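Local coordinates for protein myosin-4 (Saccharomyces cerevisiae, PDB 3MMI) that carries ASH1 and other mRNAs to the bud as a type V myosin, recruited to them through SHE3, at residues S87-M90 with S91-K94; I269-I272 with Q273-K276. One frame throughout, in Å; residues are numbered along the deposited sequence.

Contact 1 of 2, residues S87-M90 with S91-K94; sequences SIVM and SLPK
Ser91 and Ser87 make the tight part of this contact, where helix 71-91 gives way to a loop. The Ser91 amide N at 2.9 Å and its OG at 3.0 Å both bond to Ser87 O, approaching from opposite faces of its plane. Leu92 follows: its amide reaches Val89 O at 3.2 Å, the donor standing above the carbonyl plane, 63° out of it, and a weak bond from the same amide goes to Ile88 O. With CG beside the backbone N (chi1 -70°), the leucine folds back over the carbonyl its amide has just used, CG lying 3.5 Å from Val89 O, while CD1 stops 4.4 Å from Val89 CG1. Val89 itself is buried against Trp104, Ile152 and Trp156. With an alanine here in place of Leu92, CG and CD1 would go, which would probably open a gap beside Val89 and leave its carbonyl less covered. The solvent side is looser: exposed Met90 meets the next segment through its CB, at Ser91 N. A good i to i-4 bond at Ser91, then a 3-10-like i to i-3 bond at Leu92, with a serine hydroxyl bonded four residues back, is typical of a helix C-terminus whose last turn tightens.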
ATOM      1  N   SER A  87      15.347  -9.079  -4.173  1.00 47.67           N
ATOM      2  CA  SER A  87      15.600 -10.124  -3.179  1.00 46.92           C
ATOM      3  C   SER A  87      16.237  -9.566  -1.912  1.00 45.41           C
ATOM      4  O   SER A  87      15.905 -10.007  -0.810  1.00 47.13           O
ATOM      5  CB  SER A  87      16.434 -11.274  -3.760  1.00 48.21           C
ATOM      6  OG  SER A  87      17.757 -10.860  -3.975  1.00 49.76           O
ATOM      7  N   ILE A  88      17.101  -8.569  -2.034  1.00 41.56           N
ATOM      8  CA  ILE A  88      17.516  -7.888  -0.838  1.00 41.65           C
ATOM      9  C   ILE A  88      16.292  -7.453  -0.003  1.00 44.27           C
ATOM     10  O   ILE A  88      16.204  -7.823   1.160  1.00 45.50           O
ATOM     11  CB  ILE A  88      18.351  -6.672  -1.134  1.00 40.91           C
ATOM     12  CG1 ILE A  88      19.588  -7.079  -1.929  1.00 44.17           C
ATOM     13  CG2 ILE A  88      18.775  -6.004   0.143  1.00 36.18           C
ATOM     14  CD1 ILE A  88      20.614  -5.941  -2.126  1.00 38.99           C
ATOM     15  N   VAL A  89      15.365  -6.690  -0.619  1.00 43.24           N
ATOM     16  CA  VAL A  89      14.178  -6.175   0.053  1.00 42.24           C
ATOM     17  C   VAL A  89      13.342  -7.329   0.589  1.00 42.57           C
ATOM     18  O   VAL A  89      12.978  -7.301   1.761  1.00 40.29           O
ATOM     19  CB  VAL A  89      13.313  -5.225  -0.868  1.00 41.58           C
ATOM     20  CG1 VAL A  89      11.988  -4.855  -0.209  1.00 37.76           C
ATOM     21  CG2 VAL A  89      14.107  -3.961  -1.248  1.00 39.74           C
ATOM     22  N   MET A  90      13.031  -8.321  -0.259  1.00 42.93           N
ATOM     23  CA  MET A  90      12.191  -9.414   0.192  1.00 44.52           C
ATOM     24  C   MET A  90      12.746 -10.203   1.339  1.00 49.54           C
ATOM     25  O   MET A  90      11.965 -10.719   2.142  1.00 52.24           O
ATOM     26  CB  MET A  90      11.801 -10.398  -0.941  1.00 39.29           C
ATOM     27  CG  MET A  90      10.280 -10.190  -1.283  1.00 34.05           C
ATOM     28  SD  MET A  90       9.998 -11.472  -2.592  1.00 36.09           S
ATOM     29  CE  MET A  90      11.562 -12.529  -2.406  1.00 33.39           C
ATOM     30  N   SER A  91      14.080 -10.242   1.439  1.00 53.61           N
ATOM     31  CA  SER A  91      14.788 -10.994   2.494  1.00 56.34           C
ATOM     32  C   SER A  91      15.015 -10.264   3.804  1.00 57.68           C
ATOM     33  O   SER A  91      15.434 -10.884   4.783  1.00 57.47           O
ATOM     34  CB  SER A  91      16.143 -11.491   1.995  1.00 55.47           C
ATOM     35  OG  SER A  91      15.901 -12.468   0.967  1.00 58.81           O
ATOM     36  N   LEU A  92      14.785  -8.947   3.813  1.00 58.49           N
ATOM     37  CA  LEU A  92      14.915  -8.149   5.045  1.00 58.74           C
ATOM     38  C   LEU A  92      14.182  -8.759   6.253  1.00 60.40           C
ATOM     39  O   LEU A  92      13.015  -9.174   6.172  1.00 59.73           O
ATOM     40  CB  LEU A  92      14.419  -6.722   4.822  1.00 57.87           C
ATOM     41  CG  LEU A  92      15.198  -5.749   3.940  1.00 54.50           C
ATOM     42  CD1 LEU A  92      14.286  -4.588   3.488  1.00 55.22           C
ATOM     43  CD2 LEU A  92      16.365  -5.226   4.731  1.00 51.47           C
ATOM     44  N   PRO A  93      14.844  -8.740   7.379  1.00 63.04           N
ATOM     45  CA  PRO A  93      14.296  -9.303   8.600  1.00 64.89           C
ATOM     46  C   PRO A  93      13.307  -8.375   9.273  1.00 63.79           C
ATOM     47  O   PRO A  93      13.429  -7.193   9.130  1.00 63.39           O
ATOM     48  CB  PRO A  93      15.534  -9.475   9.465  1.00 66.52           C
ATOM     49  CG  PRO A  93      16.475  -8.464   8.996  1.00 65.46           C
ATOM     50  CD  PRO A  93      16.213  -8.252   7.555  1.00 64.18           C
ATOM     51  N   LYS A  94      12.353  -8.922  10.006  1.00 63.90           N
ATOM     52  CA  LYS A  94      11.325  -8.173  10.730  1.00 63.83           C
ATOM     53  C   LYS A  94      11.618  -6.820  11.371  1.00 65.06           C
ATOM     54  O   LYS A  94      10.767  -5.966  11.450  1.00 64.71           O
TER

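Contact 2 of 2, residues I269-I272 with Q273-K276; sequences IQII and QAVK
Ile269 begins helix 269-279 by running alongside Gln273, the two side chains pointing the same way. Its CG1 lies 4.0 Å from Gln273 CG, while Ile269 O takes the Gln273 amide in a nearly straight bond of 2.9 Å (N-H...O 169°). One residue on, Gln270 O accepts from Ala274 N at 3.0 Å; the amide group of Gln270 turns away to Asn224 and the carbonyl of Ala297, tying this face to helix 209-234 and a loop. Ile271 is buried. Its CG1 branch, placed anti to the backbone N (chi1 174°), carries CD1 to within 4.1 Å of Val275 CG1, the two side chains crossing at a slant, and Ile271 O receives the Val275 amide at 3.2 Å. Leu227, Leu231 and Ile250 pack on this isoleucine. Ile272 closes the walk: CG2 lies 3.9 Å from Lys276 CE, and Ile272 O accepts from Lys276 N at 3.0 Å. The chemistry is therefore divided: four i to i+4 main-chain pairs are satisfied, Ile271, Ala274 and Val275 supply a largely apolar inner face, and the glutamine and lysine methylenes extend apolar contact outward, Lys276 NZ making just a long, weak ion pair with Asp247.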
ATOM      1  N   ILE A 269     -12.925   3.876   2.951  1.00 18.89           N
ATOM      2  CA  ILE A 269     -14.324   3.787   2.565  1.00 19.68           C
ATOM      3  C   ILE A 269     -15.104   2.525   2.992  1.00 14.75           C
ATOM      4  O   ILE A 269     -16.199   2.670   3.507  1.00 16.39           O
ATOM      5  CB  ILE A 269     -14.528   4.129   1.068  1.00 19.75           C
ATOM      6  CG1 ILE A 269     -15.957   4.529   0.867  1.00 25.95           C
ATOM      7  CG2 ILE A 269     -13.946   3.021   0.113  1.00 17.78           C
ATOM      8  CD1 ILE A 269     -16.411   4.494  -0.679  1.00 46.28           C
ATOM      9  N   GLN A 270     -14.472   1.358   2.973  1.00 14.23           N
ATOM     10  CA  GLN A 270     -15.208   0.129   3.326  1.00 15.52           C
ATOM     11  C   GLN A 270     -15.471   0.113   4.770  1.00 15.68           C
ATOM     12  O   GLN A 270     -16.596  -0.148   5.188  1.00 13.45           O
ATOM     13  CB  GLN A 270     -14.470  -1.094   2.828  1.00 16.51           C
ATOM     14  CG  GLN A 270     -14.875  -1.426   1.399  1.00 15.34           C
ATOM     15  CD  GLN A 270     -14.184  -0.585   0.396  1.00 20.32           C
ATOM     16  OE1 GLN A 270     -12.983  -0.374   0.525  1.00 19.32           O
ATOM     17  NE2 GLN A 270     -14.909  -0.150  -0.676  1.00 18.44           N
ATOM     18  N   ILE A 271     -14.448   0.469   5.586  1.00 14.92           N
ATOM     19  CA  ILE A 271     -14.636   0.274   7.015  1.00 13.13           C
ATOM     20  C   ILE A 271     -15.516   1.412   7.509  1.00 15.47           C
ATOM     21  O   ILE A 271     -16.367   1.226   8.340  1.00 13.51           O
ATOM     22  CB  ILE A 271     -13.326   0.200   7.902  1.00 17.15           C
ATOM     23  CG1 ILE A 271     -13.732   0.157   9.343  1.00 15.00           C
ATOM     24  CG2 ILE A 271     -12.436   1.490   7.800  1.00 10.91           C
ATOM     25  CD1 ILE A 271     -14.434  -1.175   9.773  1.00 10.70           C
ATOM     26  N   ILE A 272     -15.378   2.621   6.928  1.00 17.68           N
ATOM     27  CA  ILE A 272     -16.279   3.721   7.248  1.00 14.16           C
ATOM     28  C   ILE A 272     -17.766   3.430   6.870  1.00 14.68           C
ATOM     29  O   ILE A 272     -18.650   3.579   7.720  1.00 10.69           O
ATOM     30  CB  ILE A 272     -15.908   5.094   6.554  1.00 18.70           C
ATOM     31  CG1 ILE A 272     -14.539   5.718   6.991  1.00 17.45           C
ATOM     32  CG2 ILE A 272     -17.037   6.147   6.650  1.00  9.65           C
ATOM     33  CD1 ILE A 272     -14.628   5.935   8.297  1.00 34.64           C
ATOM     34  N   GLN A 273     -18.049   2.912   5.692  1.00 14.78           N
ATOM     35  CA  GLN A 273     -19.415   2.521   5.373  1.00 15.78           C
ATOM     36  C   GLN A 273     -19.994   1.418   6.256  1.00 14.85           C
ATOM     37  O   GLN A 273     -21.141   1.468   6.552  1.00 13.53           O
ATOM     38  CB  GLN A 273     -19.590   2.152   3.914  1.00 15.58           C
ATOM     39  CG  GLN A 273     -19.118   3.158   2.938  1.00 19.50           C
ATOM     40  CD  GLN A 273     -20.139   4.128   2.550  1.00 40.96           C
ATOM     41  OE1 GLN A 273     -20.979   4.548   3.331  1.00 27.26           O
ATOM     42  NE2 GLN A 273     -20.075   4.518   1.321  1.00 44.95           N
ATOM     43  N   ALA A 274     -19.155   0.474   6.692  1.00 13.35           N
ATOM     44  CA  ALA A 274     -19.612  -0.740   7.495  1.00 16.59           C
ATOM     45  C   ALA A 274     -20.091  -0.175   8.823  1.00 17.57           C
ATOM     46  O   ALA A 274     -21.135  -0.512   9.322  1.00 18.22           O
ATOM     47  CB  ALA A 274     -18.407  -1.680   7.729  1.00 10.47           C
ATOM     48  N   VAL A 275     -19.302   0.725   9.428  1.00 17.43           N
ATOM     49  CA  VAL A 275     -19.775   1.177  10.722  1.00 15.83           C
ATOM     50  C   VAL A 275     -20.885   2.229  10.579  1.00 19.07           C
ATOM     51  O   VAL A 275     -21.739   2.382  11.489  1.00 17.18           O
ATOM     52  CB  VAL A 275     -18.624   1.681  11.678  1.00 19.76           C
ATOM     53  CG1 VAL A 275     -17.560   0.545  11.879  1.00 13.57           C
ATOM     54  CG2 VAL A 275     -17.987   2.971  11.174  1.00 13.76           C
ATOM     55  N   LYS A 276     -21.011   2.885   9.444  1.00 17.08           N
ATOM     56  CA  LYS A 276     -22.156   3.740   9.262  1.00 18.72           C
ATOM     57  C   LYS A 276     -23.414   2.918   9.082  1.00 18.55           C
ATOM     58  O   LYS A 276     -24.428   3.254   9.590  1.00 15.34           O
ATOM     59  CB  LYS A 276     -21.980   4.782   8.145  1.00 19.73           C
ATOM     60  CG  LYS A 276     -21.054   5.936   8.501  1.00 27.42           C
ATOM     61  CD  LYS A 276     -20.923   6.945   7.394  1.00 44.62           C
ATOM     62  CE  LYS A 276     -20.182   8.202   7.813  1.00 50.07           C
ATOM     63  NZ  LYS A 276     -20.551   8.720   9.117  1.00 49.61           N
TER

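The two contacts illustrate opposite ends of one theme in a mainly helical domain without strands, how a helix finishes and how it begins. Contact 1 lies at the C-terminal end of helix 71-91, contact 2 in the first two turns of helix 269-279. Their centres are 34 Å apart, on opposite sides of the middle of the chain, and their nearest atoms remain about 25 Å apart. Contact 1 packs against helices 97-108 and 132-168, contact 2 against helices 209-234 and 240-257. Contact 1 is the less buried, with one of six touching residues buried against three of eight. This globular tail lacks the motor domain, so the ATPase site is not near either contact.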